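Local coordinates for protein AlkZ (Streptomyces sahachiroi, PDB 5UUJ) that belongs to the AlkZ-like DNA glycosylase family, a group in the helix-turn-helix clan, and combines packed helices with two small antiparallel sheets and a mixed sheet, at residues L71-T76 with L83-P88; E122-V127 with K167-R172; T137-V142 with R157-W162; V174-P179 with T186-A191. All coordinates share one frame; numbering follows the deposited sequence.

In the fold
Contacts 1 and 4 are beta hairpins, strands 74-77 with 83-86 and 176-177 with 186-188, whose centres lie about 10 Å apart; Lys75 O and His177 N, probably hydrogen-bonded at 2.9 Å, tie one to the other. Contact 1 comes first along the chain. Contact 2 then packs helix 117-130 on helix 162-172, contact 3 is nested within the loop it closes, and contact 4 follows directly from helix 162-172. Contacts 2, 3 and 4 sit together, centres about 11 to 14 Å apart, and their strand and helix order is consistent with a winged helix; strand 40-41, helices 45-53 and 62-69 and the contact 1 hairpin, similarly ordered, are probably a second. The hairpins thus meet edge to edge.

Contact 1: residues L71-T76 with L83-P88; sequences LSLMKT and LHLLRP
Met74 and Leu86 exchange two backbone hydrogen bonds across the hairpin: Met74 N donates to Leu86 O at 2.8 Å, and Leu86 N donates back to Met74 O at 3.0 Å. Two residues further, Thr76 and His84 repeat the exchange, the shorter bond being His84 N to Thr76 O at 2.7 Å. Between them the non-hydrogen-bonded pair, Lys75 and Leu85, turns its polar backbone outward, Lys75 to His177 and Leu85 to Val40. Past the strand ends a water takes over: it donates to Ser72 O at 2.6 Å and accepts from Arg87 NE at 2.7 Å, in the guanidinium plane, while Arg87 NH1 bridges to Glu90. Ser72 OG bonds to Asp70 and Glu67, and His84 ND1 to Thr82 O. Lys75 CG and Leu85 CD2 lie alongside at 3.6 Å, and the lysine continues to a cation-pi contact with Trp45. On the other face Met74, a selenomethionine, holds CG between its own N and carbonyl carbon (chi1 88°) and brings SE to Pro88 CA at 4.0 Å. Preceded by strand 40-41 and helices 45-53 and 62-69, this antiparallel hairpin is consistent with the wing of a winged-helix fold.

Contact 2: residues E122-V127 with K167-R172; sequences ELTEEV and KPLAWR
Leu169 and Arg172 of helix 162-172 meet Thr124 and Val127 of helix 117-130 in a mostly apolar helix-to-helix packing with one polar link at its margin. Helices 117-130 and 162-172 are probably the first and last of a winged helix, preceding strand 136-137 and hairpin 176-177/186-188 respectively. The segment axes approach to 9.8 Å and their directions differ by 61°, so the touching side chains gather round a single crossing, where Thr124 and Leu169 stand nearest by backbone. Leu169 serves both neighbours with its two branches. CD1 comes up to Thr124 OG1 at 3.4 Å as the leucine and threonine slide past each other in opposite senses; CD2 reaches Val127 CG2 at 3.5 Å. Leu123 adds a looser touch, its CB lying 4.4 Å from Leu169 CD1, and Val174 lies against the same leucine. Arg172 runs extended across Thr124 at about a right angle, leaning its CD on Thr124 CG2 at 3.9 Å. Its NH1 then donates to Thr124 OG1 at 3.1 Å, the oxygen lying nearly in the guanidinium plane. Thr124 holds OG1 beside its own backbone N (chi1 -63°), where it also bonds to Val120 O one turn back. Because that carbonyl can only accept, the hydroxyl proton is directed there, leaving the oxygen to accept from Arg172. NH1 is also in a salt bridge with Asp121, which probably offsets the arginine's charge beside an otherwise apolar interface.

Contact 3: residues T137-V142 with R157-W162; sequences TRDELV and RLRSGW
Arg138 lays its aliphatic chain along Trp162: CG and CD each come within 3.4 Å of Trp162 CD1, the two side chains running past each other in opposite directions. Thus the start of helix 138-146 packs on helices 155-160 and 162-172, probably parts of one winged-helix unit. With CG of Arg138 opposite the backbone N (chi1 172°) and a bend at chi3, the methylene groups stay by the indole while the guanidinium moves on, its plane turned 43° from the ring. Leu141 crosses the same tryptophan at about a right angle and sets CD2 3.6 Å from Trp162 CZ2; Phe187 also meets the indole, nearly perpendicular. Val142 sets CG1 over one face of the Arg159 guanidinium, 3.5 Å from Arg159 NH1, and turns CG2 to Trp162. Asp139 crosses Arg159 with carboxylate and guanidinium planes 63° apart, and the salt bridge from Asp139 OD1 to Arg159 NH1 is long, at 3.6 Å. The same OD1 lies above a face of the Arg138 guanidinium, 3.3 Å from Arg138 NH1, where no N-H points at it. Asp139 therefore probably acts on both arginines by charge, easing the approach of two like charges, while Arg159's main ionic partner is Glu155, through NH2.

Contact 4: residues V174-P179 with T186-A191; sequences VLCHGP and TFTLPA
Thr186 reaches Pro179 at the end of the hairpin next to its connecting loop, and each atom of its side chain meets one carbonyl oxygen. CB lies 3.6 Å from Pro179 O and the methyl CG2 slightly nearer, at 3.4 Å. OG1, placed between the threonine's own backbone N and carbonyl carbon (chi1 66°), donates to Pro179 O at 2.7 Å, approaching from above that carbonyl's plane. Gly178 ties the same threonine by its backbone: its N donates to Thr186 O at 2.9 Å, again from above the plane, and a water links Gly178 O with Thr186 N. Further in, Cys176 and Thr188 form a hydrogen-bonded antiparallel pair, with Thr188 N to Cys176 O at 2.9 Å. The hairpin follows helix 162-172, and strand 136-137 flanks 186-188 on its other side, consistent with a winged helix in which this hairpin would be the wing. Thr188 OG1 bonds to Val134 O in the segment leading to that edge strand. Leu175 and Phe187 lie alongside, pointing the same way, their CD1 atoms 4.0 Å apart. On the opposite face Cys176 SG packs on Pro190 CG at 3.7 Å, and where helix 190-194 begins, Leu189 CD1 reaches Val174 O at 3.4 Å.

Contact 1: residues L71-T76 with L83-P88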
loop_
_atom_site.group_PDB
_atom_site.type_symbol
_atom_site.label_atom_id
_atom_site.label_comp_id
_atom_site.label_asym_id
_atom_site.label_seq_id
_atom_site.Cartn_x
_atom_site.Cartn_y
_atom_site.Cartn_z
ATOM N N LEU A 71 0.079 4.566 18.631
ATOM C CA LEU A 71 0.215 5.668 17.680
ATOM C C LEU A 71 1.562 5.690 16.961
ATOM O O LEU A 71 2.054 6.757 16.592
ATOM C CB LEU A 71 -0.011 7.008 18.389
ATOM C CG LEU A 71 -1.326 7.132 19.166
ATOM C CD1 LEU A 71 -1.370 8.441 19.941
ATOM C CD2 LEU A 71 -2.529 7.020 18.236
ATOM N N SER A 72 2.151 4.515 16.754
ATOM C CA SER A 72 3.347 4.408 15.922
ATOM C C SER A 72 2.950 4.087 14.477
ATOM O O SER A 72 3.799 4.053 13.588
ATOM C CB SER A 72 4.315 3.352 16.474
ATOM O OG SER A 72 3.691 2.092 16.630
ATOM N N LEU A 73 1.656 3.863 14.255
ATOM C CA LEU A 73 1.111 3.685 12.911
ATOM C C LEU A 73 -0.141 4.534 12.741
ATOM O O LEU A 73 -0.890 4.737 13.695
ATOM C CB LEU A 73 0.781 2.214 12.642
ATOM C CG LEU A 73 1.956 1.273 12.380
ATOM C CD1 LEU A 73 1.453 -0.148 12.207
ATOM C CD2 LEU A 73 2.743 1.705 11.159
HETATM N N MSE A 74 -0.356 5.030 11.526
HETATM C CA MSE A 74 -1.557 5.796 11.213
HETATM C C MSE A 74 -2.327 5.126 10.083
HETATM O O MSE A 74 -1.765 4.361 9.299
HETATM C CB MSE A 74 -1.204 7.240 10.835
HETATM C CG MSE A 74 -0.895 7.473 9.364
HETATM SE SE MSE A 74 -0.329 9.309 8.989
HETATM C CE MSE A 74 -2.032 10.235 9.197
ATOM N N LYS A 75 -3.624 5.403 10.026
ATOM C CA LYS A 75 -4.465 4.945 8.929
ATOM C C LYS A 75 -5.034 6.156 8.210
ATOM O O LYS A 75 -5.683 7.007 8.821
ATOM C CB LYS A 75 -5.592 4.042 9.435
ATOM C CG LYS A 75 -5.112 2.758 10.087
ATOM C CD LYS A 75 -6.249 2.001 10.758
ATOM C CE LYS A 75 -7.277 1.524 9.749
ATOM N NZ LYS A 75 -8.311 0.654 10.381
ATOM N N THR A 76 -4.779 6.236 6.910
ATOM C CA THR A 76 -5.292 7.329 6.103
ATOM C C THR A 76 -5.260 6.950 4.628
ATOM O O THR A 76 -4.736 5.899 4.254
ATOM C CB THR A 76 -4.484 8.626 6.334
ATOM O OG1 THR A 76 -5.174 9.737 5.749
ATOM C CG2 THR A 76 -3.077 8.521 5.740
ATOM N N LEU A 83 -7.126 3.430 1.329
ATOM C CA LEU A 83 -6.735 3.453 2.731
ATOM C C LEU A 83 -5.456 2.656 2.967
ATOM O O LEU A 83 -5.382 1.478 2.623
ATOM C CB LEU A 83 -7.866 2.893 3.593
ATOM C CG LEU A 83 -7.690 2.998 5.107
ATOM C CD1 LEU A 83 -7.683 4.455 5.539
ATOM C CD2 LEU A 83 -8.790 2.224 5.818
ATOM N N HIS A 84 -4.460 3.315 3.556
ATOM C CA HIS A 84 -3.159 2.709 3.830
ATOM C C HIS A 84 -2.769 2.832 5.295
ATOM O O HIS A 84 -3.105 3.817 5.954
ATOM C CB HIS A 84 -2.061 3.376 2.996
ATOM C CG HIS A 84 -1.902 2.821 1.615
ATOM N ND1 HIS A 84 -2.674 3.231 0.553
ATOM C CD2 HIS A 84 -1.023 1.916 1.117
ATOM C CE1 HIS A 84 -2.294 2.586 -0.541
ATOM N NE2 HIS A 84 -1.295 1.785 -0.221
ATOM N N LEU A 85 -2.048 1.833 5.793
ATOM C CA LEU A 85 -1.243 2.001 6.995
ATOM C C LEU A 85 0.039 2.723 6.599
ATOM O O LEU A 85 0.629 2.411 5.565
ATOM C CB LEU A 85 -0.912 0.653 7.645
ATOM C CG LEU A 85 -1.989 -0.014 8.504
ATOM C CD1 LEU A 85 -1.637 -1.468 8.750
ATOM C CD2 LEU A 85 -2.155 0.714 9.830
ATOM N N LEU A 86 0.452 3.696 7.405
ATOM C CA LEU A 86 1.716 4.399 7.197
ATOM C C LEU A 86 2.365 4.737 8.532
ATOM O O LEU A 86 1.679 4.862 9.548
ATOM C CB LEU A 86 1.502 5.688 6.397
ATOM C CG LEU A 86 0.989 5.556 4.961
ATOM C CD1 LEU A 86 0.534 6.909 4.444
ATOM C CD2 LEU A 86 2.060 4.982 4.057
ATOM N N ARG A 87 3.685 4.879 8.529
ATOM C CA ARG A 87 4.382 5.446 9.676
ATOM C C ARG A 87 4.135 6.950 9.661
ATOM O O ARG A 87 4.400 7.595 8.649
ATOM C CB ARG A 87 5.883 5.155 9.630
ATOM C CG ARG A 87 6.253 3.696 9.833
ATOM C CD ARG A 87 7.741 3.543 10.105
ATOM N NE ARG A 87 8.118 4.109 11.401
ATOM C CZ ARG A 87 9.266 4.734 11.655
ATOM N NH1 ARG A 87 10.179 4.894 10.703
ATOM N NH2 ARG A 87 9.504 5.209 12.869
ATOM N N PRO A 88 3.616 7.513 10.770
ATOM C CA PRO A 88 3.286 8.943 10.771
ATOM C C PRO A 88 4.462 9.837 10.379
ATOM O O PRO A 88 4.256 10.825 9.675
ATOM C CB PRO A 88 2.862 9.208 12.222
ATOM C CG PRO A 88 2.426 7.895 12.740
ATOM C CD PRO A 88 3.279 6.874 12.055
HETATM O O HOH W 1 6.419 4.442 13.524
#

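Contact 2: residues E122-V127 with K167-R172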
loop_
_atom_site.group_PDB
_atom_site.type_symbol
_atom_site.label_atom_id
_atom_site.label_comp_id
_atom_site.label_asym_id
_atom_site.label_seq_id
_atom_site.Cartn_x
_atom_site.Cartn_y
_atom_site.Cartn_z
ATOM N N GLU A 122 -11.957 25.331 1.371
ATOM C CA GLU A 122 -12.689 25.754 2.558
ATOM C C GLU A 122 -12.834 24.595 3.537
ATOM O O GLU A 122 -12.642 24.760 4.743
ATOM C CB GLU A 122 -14.064 26.298 2.180
ATOM C CG GLU A 122 -14.023 27.599 1.399
ATOM C CD GLU A 122 -15.382 27.992 0.853
ATOM O OE1 GLU A 122 -16.366 27.269 1.112
ATOM O OE2 GLU A 122 -15.470 29.026 0.162
ATOM N N LEU A 123 -13.165 23.421 3.008
ATOM C CA LEU A 123 -13.317 22.227 3.829
ATOM C C LEU A 123 -12.004 21.826 4.479
ATOM O O LEU A 123 -11.984 21.399 5.631
ATOM C CB LEU A 123 -13.849 21.068 2.992
ATOM C CG LEU A 123 -15.314 21.180 2.588
ATOM C CD1 LEU A 123 -15.602 20.204 1.464
ATOM C CD2 LEU A 123 -16.225 20.925 3.783
ATOM N N THR A 124 -10.913 21.953 3.729
ATOM C CA THR A 124 -9.588 21.628 4.241
ATOM C C THR A 124 -9.305 22.447 5.497
ATOM O O THR A 124 -8.907 21.905 6.529
ATOM C CB THR A 124 -8.495 21.897 3.185
ATOM O OG1 THR A 124 -8.702 21.045 2.052
ATOM C CG2 THR A 124 -7.104 21.640 3.754
ATOM N N GLU A 125 -9.531 23.752 5.395
ATOM C CA GLU A 125 -9.300 24.679 6.496
ATOM C C GLU A 125 -10.187 24.367 7.693
ATOM O O GLU A 125 -9.717 24.305 8.828
ATOM C CB GLU A 125 -9.551 26.120 6.038
ATOM C CG GLU A 125 -8.629 26.584 4.918
ATOM C CD GLU A 125 -9.124 27.841 4.212
ATOM O OE1 GLU A 125 -10.192 28.376 4.586
ATOM O OE2 GLU A 125 -8.436 28.295 3.274
ATOM N N GLU A 126 -11.474 24.166 7.436
ATOM C CA GLU A 126 -12.440 24.030 8.515
ATOM C C GLU A 126 -12.315 22.680 9.218
ATOM O O GLU A 126 -12.438 22.601 10.439
ATOM C CB GLU A 126 -13.859 24.221 7.980
ATOM C CG GLU A 126 -14.843 24.704 9.026
ATOM C CD GLU A 126 -14.502 26.083 9.565
ATOM O OE1 GLU A 126 -15.004 26.432 10.653
ATOM O OE2 GLU A 126 -13.739 26.820 8.904
ATOM N N VAL A 127 -12.067 21.625 8.450
ATOM C CA VAL A 127 -11.899 20.293 9.024
ATOM C C VAL A 127 -10.664 20.276 9.925
ATOM O O VAL A 127 -10.683 19.684 11.002
ATOM C CB VAL A 127 -11.784 19.211 7.924
ATOM C CG1 VAL A 127 -11.215 17.900 8.475
ATOM C CG2 VAL A 127 -13.146 18.968 7.293
ATOM N N LYS A 167 -10.713 12.555 0.550
ATOM C CA LYS A 167 -9.394 12.145 0.078
ATOM C C LYS A 167 -8.431 13.319 -0.143
ATOM O O LYS A 167 -7.272 13.242 0.266
ATOM C CB LYS A 167 -9.537 11.307 -1.195
ATOM C CG LYS A 167 -10.276 10.004 -0.937
ATOM C CD LYS A 167 -10.157 9.011 -2.076
ATOM C CE LYS A 167 -10.923 7.738 -1.742
ATOM N NZ LYS A 167 -10.750 6.680 -2.762
ATOM N N PRO A 168 -8.895 14.409 -0.782
ATOM C CA PRO A 168 -8.022 15.588 -0.846
ATOM C C PRO A 168 -7.590 16.074 0.535
ATOM O O PRO A 168 -6.458 16.529 0.711
ATOM C CB PRO A 168 -8.896 16.637 -1.539
ATOM C CG PRO A 168 -9.858 15.854 -2.347
ATOM C CD PRO A 168 -10.104 14.570 -1.609
ATOM N N LEU A 169 -8.492 15.970 1.506
ATOM C CA LEU A 169 -8.195 16.385 2.872
ATOM C C LEU A 169 -7.149 15.467 3.491
ATOM O O LEU A 169 -6.242 15.927 4.186
ATOM C CB LEU A 169 -9.467 16.392 3.724
ATOM C CG LEU A 169 -10.291 17.683 3.748
ATOM C CD1 LEU A 169 -10.571 18.197 2.352
ATOM C CD2 LEU A 169 -11.598 17.455 4.492
ATOM N N ALA A 170 -7.274 14.168 3.234
ATOM C CA ALA A 170 -6.292 13.206 3.716
ATOM C C ALA A 170 -4.935 13.524 3.103
ATOM O O ALA A 170 -3.928 13.580 3.801
ATOM C CB ALA A 170 -6.714 11.783 3.378
ATOM N N TRP A 171 -4.925 13.760 1.795
ATOM C CA TRP A 171 -3.694 14.048 1.069
ATOM C C TRP A 171 -3.039 15.342 1.539
ATOM O O TRP A 171 -1.818 15.475 1.483
ATOM C CB TRP A 171 -3.970 14.125 -0.432
ATOM C CG TRP A 171 -4.368 12.818 -1.043
ATOM C CD1 TRP A 171 -4.240 11.575 -0.489
ATOM C CD2 TRP A 171 -4.964 12.624 -2.328
ATOM N NE1 TRP A 171 -4.714 10.622 -1.354
ATOM C CE2 TRP A 171 -5.165 11.239 -2.490
ATOM C CE3 TRP A 171 -5.342 13.487 -3.359
ATOM C CZ2 TRP A 171 -5.732 10.699 -3.643
ATOM C CZ3 TRP A 171 -5.903 12.947 -4.502
ATOM C CH2 TRP A 171 -6.093 11.569 -4.634
ATOM N N ARG A 172 -3.848 16.294 1.995
ATOM C CA ARG A 172 -3.320 17.562 2.496
ATOM C C ARG A 172 -2.915 17.452 3.966
ATOM O O ARG A 172 -2.323 18.374 4.522
ATOM C CB ARG A 172 -4.341 18.683 2.302
ATOM C CG ARG A 172 -4.224 19.351 0.942
ATOM C CD ARG A 172 -5.491 20.081 0.544
ATOM N NE ARG A 172 -5.287 20.879 -0.660
ATOM C CZ ARG A 172 -6.164 21.754 -1.139
ATOM N NH1 ARG A 172 -7.323 21.956 -0.522
ATOM N NH2 ARG A 172 -5.880 22.433 -2.239
#

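Contact 3: residues T137-V142 with R157-W162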
loop_
_atom_site.group_PDB
_atom_site.type_symbol
_atom_site.label_atom_id
_atom_site.label_comp_id
_atom_site.label_asym_id
_atom_site.label_seq_id
_atom_site.Cartn_x
_atom_site.Cartn_y
_atom_site.Cartn_z
ATOM N N THR A 137 -16.767 10.910 14.694
ATOM C CA THR A 137 -17.248 10.009 13.656
ATOM C C THR A 137 -17.508 10.817 12.388
ATOM O O THR A 137 -17.437 12.047 12.407
ATOM C CB THR A 137 -18.540 9.281 14.076
ATOM O OG1 THR A 137 -19.599 10.234 14.235
ATOM C CG2 THR A 137 -18.339 8.532 15.384
ATOM N N ARG A 138 -17.803 10.132 11.289
ATOM C CA ARG A 138 -18.146 10.811 10.045
ATOM C C ARG A 138 -19.358 11.712 10.250
ATOM O O ARG A 138 -19.331 12.892 9.904
ATOM C CB ARG A 138 -18.427 9.797 8.937
ATOM C CG ARG A 138 -18.980 10.408 7.653
ATOM C CD ARG A 138 -19.282 9.336 6.618
ATOM N NE ARG A 138 -20.216 8.334 7.135
ATOM C CZ ARG A 138 -21.541 8.392 7.014
ATOM N NH1 ARG A 138 -22.122 9.403 6.379
ATOM N NH2 ARG A 138 -22.290 7.427 7.529
ATOM N N ASP A 139 -20.417 11.147 10.819
ATOM C CA ASP A 139 -21.659 11.880 11.025
ATOM C C ASP A 139 -21.461 13.075 11.950
ATOM O O ASP A 139 -22.024 14.144 11.721
ATOM C CB ASP A 139 -22.735 10.953 11.593
ATOM C CG ASP A 139 -23.182 9.899 10.596
ATOM O OD1 ASP A 139 -23.254 10.212 9.387
ATOM O OD2 ASP A 139 -23.464 8.760 11.024
ATOM N N GLU A 140 -20.661 12.893 12.995
ATOM C CA GLU A 140 -20.378 13.976 13.926
ATOM C C GLU A 140 -19.615 15.105 13.235
ATOM O O GLU A 140 -19.899 16.281 13.464
ATOM C CB GLU A 140 -19.585 13.458 15.127
ATOM C CG GLU A 140 -20.425 12.669 16.118
ATOM C CD GLU A 140 -19.614 12.126 17.280
ATOM O OE1 GLU A 140 -18.373 12.049 17.162
ATOM O OE2 GLU A 140 -20.220 11.780 18.316
ATOM N N LEU A 141 -18.654 14.744 12.387
ATOM C CA LEU A 141 -17.859 15.736 11.669
ATOM C C LEU A 141 -18.703 16.481 10.633
ATOM O O LEU A 141 -18.603 17.703 10.498
ATOM C CB LEU A 141 -16.658 15.073 10.991
ATOM C CG LEU A 141 -15.797 15.973 10.097
ATOM C CD1 LEU A 141 -15.269 17.181 10.862
ATOM C CD2 LEU A 141 -14.648 15.185 9.492
ATOM N N VAL A 142 -19.533 15.743 9.903
ATOM C CA VAL A 142 -20.385 16.341 8.883
ATOM C C VAL A 142 -21.397 17.275 9.538
ATOM O O VAL A 142 -21.728 18.322 8.986
ATOM C CB VAL A 142 -21.118 15.261 8.054
ATOM C CG1 VAL A 142 -22.215 15.879 7.183
ATOM C CG2 VAL A 142 -20.129 14.506 7.183
ATOM N N ARG A 157 -24.687 16.120 -0.189
ATOM C CA ARG A 157 -23.477 15.786 -0.933
ATOM C C ARG A 157 -22.408 15.187 -0.022
ATOM O O ARG A 157 -21.727 14.232 -0.395
ATOM C CB ARG A 157 -22.913 17.028 -1.635
ATOM C CG ARG A 157 -23.757 17.562 -2.785
ATOM C CD ARG A 157 -23.741 16.627 -3.982
ATOM N NE ARG A 157 -24.173 17.302 -5.203
ATOM C CZ ARG A 157 -24.250 16.721 -6.397
ATOM N NH1 ARG A 157 -23.926 15.441 -6.541
ATOM N NH2 ARG A 157 -24.651 17.419 -7.451
ATOM N N LEU A 158 -22.267 15.749 1.176
ATOM C CA LEU A 158 -21.190 15.359 2.080
ATOM C C LEU A 158 -21.397 13.976 2.691
ATOM O O LEU A 158 -20.444 13.215 2.829
ATOM C CB LEU A 158 -21.033 16.394 3.198
ATOM C CG LEU A 158 -20.383 17.722 2.797
ATOM C CD1 LEU A 158 -20.451 18.717 3.943
ATOM C CD2 LEU A 158 -18.935 17.518 2.360
ATOM N N ARG A 159 -22.631 13.647 3.057
ATOM C CA ARG A 159 -22.902 12.366 3.703
ATOM C C ARG A 159 -22.779 11.202 2.725
ATOM O O ARG A 159 -22.111 10.209 3.014
ATOM C CB ARG A 159 -24.295 12.361 4.339
ATOM C CG ARG A 159 -24.437 13.302 5.526
ATOM C CD ARG A 159 -25.598 12.910 6.428
ATOM N NE ARG A 159 -26.002 14.007 7.305
ATOM C CZ ARG A 159 -25.389 14.330 8.440
ATOM N NH1 ARG A 159 -24.329 13.646 8.853
ATOM N NH2 ARG A 159 -25.837 15.347 9.165
ATOM N N SER A 160 -23.418 11.333 1.567
ATOM C CA SER A 160 -23.473 10.241 0.598
ATOM C C SER A 160 -22.128 10.001 -0.087
ATOM O O SER A 160 -21.803 8.867 -0.440
ATOM C CB SER A 160 -24.548 10.524 -0.455
ATOM O OG SER A 160 -24.244 11.692 -1.196
ATOM N N GLY A 161 -21.348 11.067 -0.267
ATOM C CA GLY A 161 -20.076 10.985 -0.968
ATOM C C GLY A 161 -18.879 11.382 -0.121
ATOM O O GLY A 161 -17.895 11.910 -0.641
ATOM N N TRP A 162 -18.951 11.123 1.182
ATOM C CA TRP A 162 -17.858 11.470 2.086
ATOM C C TRP A 162 -16.565 10.757 1.696
ATOM O O TRP A 162 -15.479 11.329 1.785
ATOM C CB TRP A 162 -18.212 11.122 3.534
ATOM C CG TRP A 162 -17.145 11.531 4.496
ATOM C CD1 TRP A 162 -16.462 10.724 5.358
ATOM C CD2 TRP A 162 -16.618 12.851 4.679
ATOM N NE1 TRP A 162 -15.550 11.462 6.075
ATOM C CE2 TRP A 162 -15.624 12.771 5.674
ATOM C CE3 TRP A 162 -16.893 14.095 4.099
ATOM C CZ2 TRP A 162 -14.905 13.887 6.105
ATOM C CZ3 TRP A 162 -16.179 15.201 4.527
ATOM C CH2 TRP A 162 -15.197 15.090 5.520
#

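Contact 4: residues V174-P179 with T186-A191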
loop_
_atom_site.group_PDB
_atom_site.type_symbol
_atom_site.label_atom_id
_atom_site.label_comp_id
_atom_site.label_asym_id
_atom_site.label_seq_id
_atom_site.Cartn_x
_atom_site.Cartn_y
_atom_site.Cartn_z
ATOM N N VAL A 174 -4.891 16.953 6.769
ATOM C CA VAL A 174 -5.760 17.561 7.775
ATOM C C VAL A 174 -6.720 16.546 8.391
ATOM O O VAL A 174 -7.502 16.894 9.272
ATOM C CB VAL A 174 -6.579 18.741 7.195
ATOM C CG1 VAL A 174 -5.649 19.831 6.684
ATOM C CG2 VAL A 174 -7.523 18.281 6.090
ATOM N N LEU A 175 -6.668 15.297 7.938
ATOM C CA LEU A 175 -7.456 14.250 8.578
ATOM C C LEU A 175 -6.843 12.871 8.402
ATOM O O LEU A 175 -6.139 12.594 7.431
ATOM C CB LEU A 175 -8.907 14.250 8.059
ATOM C CG LEU A 175 -9.312 13.762 6.661
ATOM C CD1 LEU A 175 -9.323 12.251 6.519
ATOM C CD2 LEU A 175 -10.702 14.287 6.348
ATOM N N CYS A 176 -7.116 12.019 9.383
ATOM C CA CYS A 176 -6.723 10.620 9.357
ATOM C C CYS A 176 -7.639 9.897 10.328
ATOM O O CYS A 176 -8.448 10.536 10.994
ATOM C CB CYS A 176 -5.256 10.444 9.750
ATOM S SG CYS A 176 -4.870 11.012 11.429
ATOM N N HIS A 177 -7.521 8.578 10.416
ATOM C CA HIS A 177 -8.306 7.826 11.386
ATOM C C HIS A 177 -7.869 8.150 12.809
ATOM O O HIS A 177 -6.678 8.276 13.091
ATOM C CB HIS A 177 -8.176 6.321 11.160
ATOM C CG HIS A 177 -9.023 5.792 10.044
ATOM N ND1 HIS A 177 -9.613 4.552 10.088
ATOM C CD2 HIS A 177 -9.369 6.336 8.854
ATOM C CE1 HIS A 177 -10.293 4.348 8.973
ATOM N NE2 HIS A 177 -10.160 5.418 8.207
ATOM N N GLY A 178 -8.842 8.283 13.701
ATOM C CA GLY A 178 -8.571 8.284 15.124
ATOM C C GLY A 178 -8.766 6.870 15.629
ATOM O O GLY A 178 -8.969 5.952 14.833
ATOM N N PRO A 179 -8.705 6.679 16.952
ATOM C CA PRO A 179 -9.029 5.363 17.505
ATOM C C PRO A 179 -10.486 5.022 17.230
ATOM O O PRO A 179 -11.331 5.913 17.303
ATOM C CB PRO A 179 -8.771 5.529 19.010
ATOM C CG PRO A 179 -7.953 6.789 19.137
ATOM C CD PRO A 179 -8.371 7.655 18.001
ATOM N N THR A 186 -13.498 6.786 13.387
ATOM C CA THR A 186 -13.398 8.187 13.780
ATOM C C THR A 186 -12.329 8.897 12.964
ATOM O O THR A 186 -11.456 8.254 12.379
ATOM C CB THR A 186 -13.050 8.345 15.269
ATOM O OG1 THR A 186 -11.735 7.830 15.512
ATOM C CG2 THR A 186 -14.059 7.617 16.143
ATOM N N PHE A 187 -12.404 10.224 12.942
ATOM C CA PHE A 187 -11.431 11.053 12.242
ATOM C C PHE A 187 -10.787 12.036 13.211
ATOM O O PHE A 187 -11.412 12.454 14.185
ATOM C CB PHE A 187 -12.092 11.819 11.094
ATOM C CG PHE A 187 -12.660 10.939 10.021
ATOM C CD1 PHE A 187 -11.863 10.486 8.986
ATOM C CD2 PHE A 187 -13.994 10.569 10.043
ATOM C CE1 PHE A 187 -12.382 9.680 7.995
ATOM C CE2 PHE A 187 -14.518 9.760 9.053
ATOM C CZ PHE A 187 -13.708 9.316 8.028
ATOM N N THR A 188 -9.538 12.407 12.940
ATOM C CA THR A 188 -8.866 13.422 13.740
ATOM C C THR A 188 -7.727 14.073 12.950
ATOM O O THR A 188 -7.401 13.643 11.844
ATOM C CB THR A 188 -8.323 12.829 15.064
ATOM O OG1 THR A 188 -8.017 13.890 15.976
ATOM C CG2 THR A 188 -7.081 11.971 14.828
ATOM N N LEU A 189 -7.146 15.123 13.524
ATOM C CA LEU A 189 -6.042 15.844 12.896
ATOM C C LEU A 189 -4.715 15.122 13.153
ATOM O O LEU A 189 -4.365 14.873 14.310
ATOM C CB LEU A 189 -5.974 17.275 13.434
ATOM C CG LEU A 189 -4.963 18.213 12.775
ATOM C CD1 LEU A 189 -5.429 18.604 11.378
ATOM C CD2 LEU A 189 -4.746 19.443 13.634
ATOM N N PRO A 190 -3.976 14.774 12.081
ATOM C CA PRO A 190 -2.678 14.105 12.242
ATOM C C PRO A 190 -1.718 14.849 13.175
ATOM O O PRO A 190 -1.031 14.222 13.986
ATOM C CB PRO A 190 -2.130 14.069 10.813
ATOM C CG PRO A 190 -3.347 14.033 9.954
ATOM C CD PRO A 190 -4.366 14.873 10.660
ATOM N N ALA A 191 -1.688 16.172 13.068
ATOM C CA ALA A 191 -0.785 16.983 13.880
ATOM C C ALA A 191 -1.055 16.819 15.378
ATOM O O ALA A 191 -0.120 16.694 16.164
ATOM C CB ALA A 191 -0.900 18.447 13.485
HETATM O O HOH W 2 -11.087 4.962 13.437
#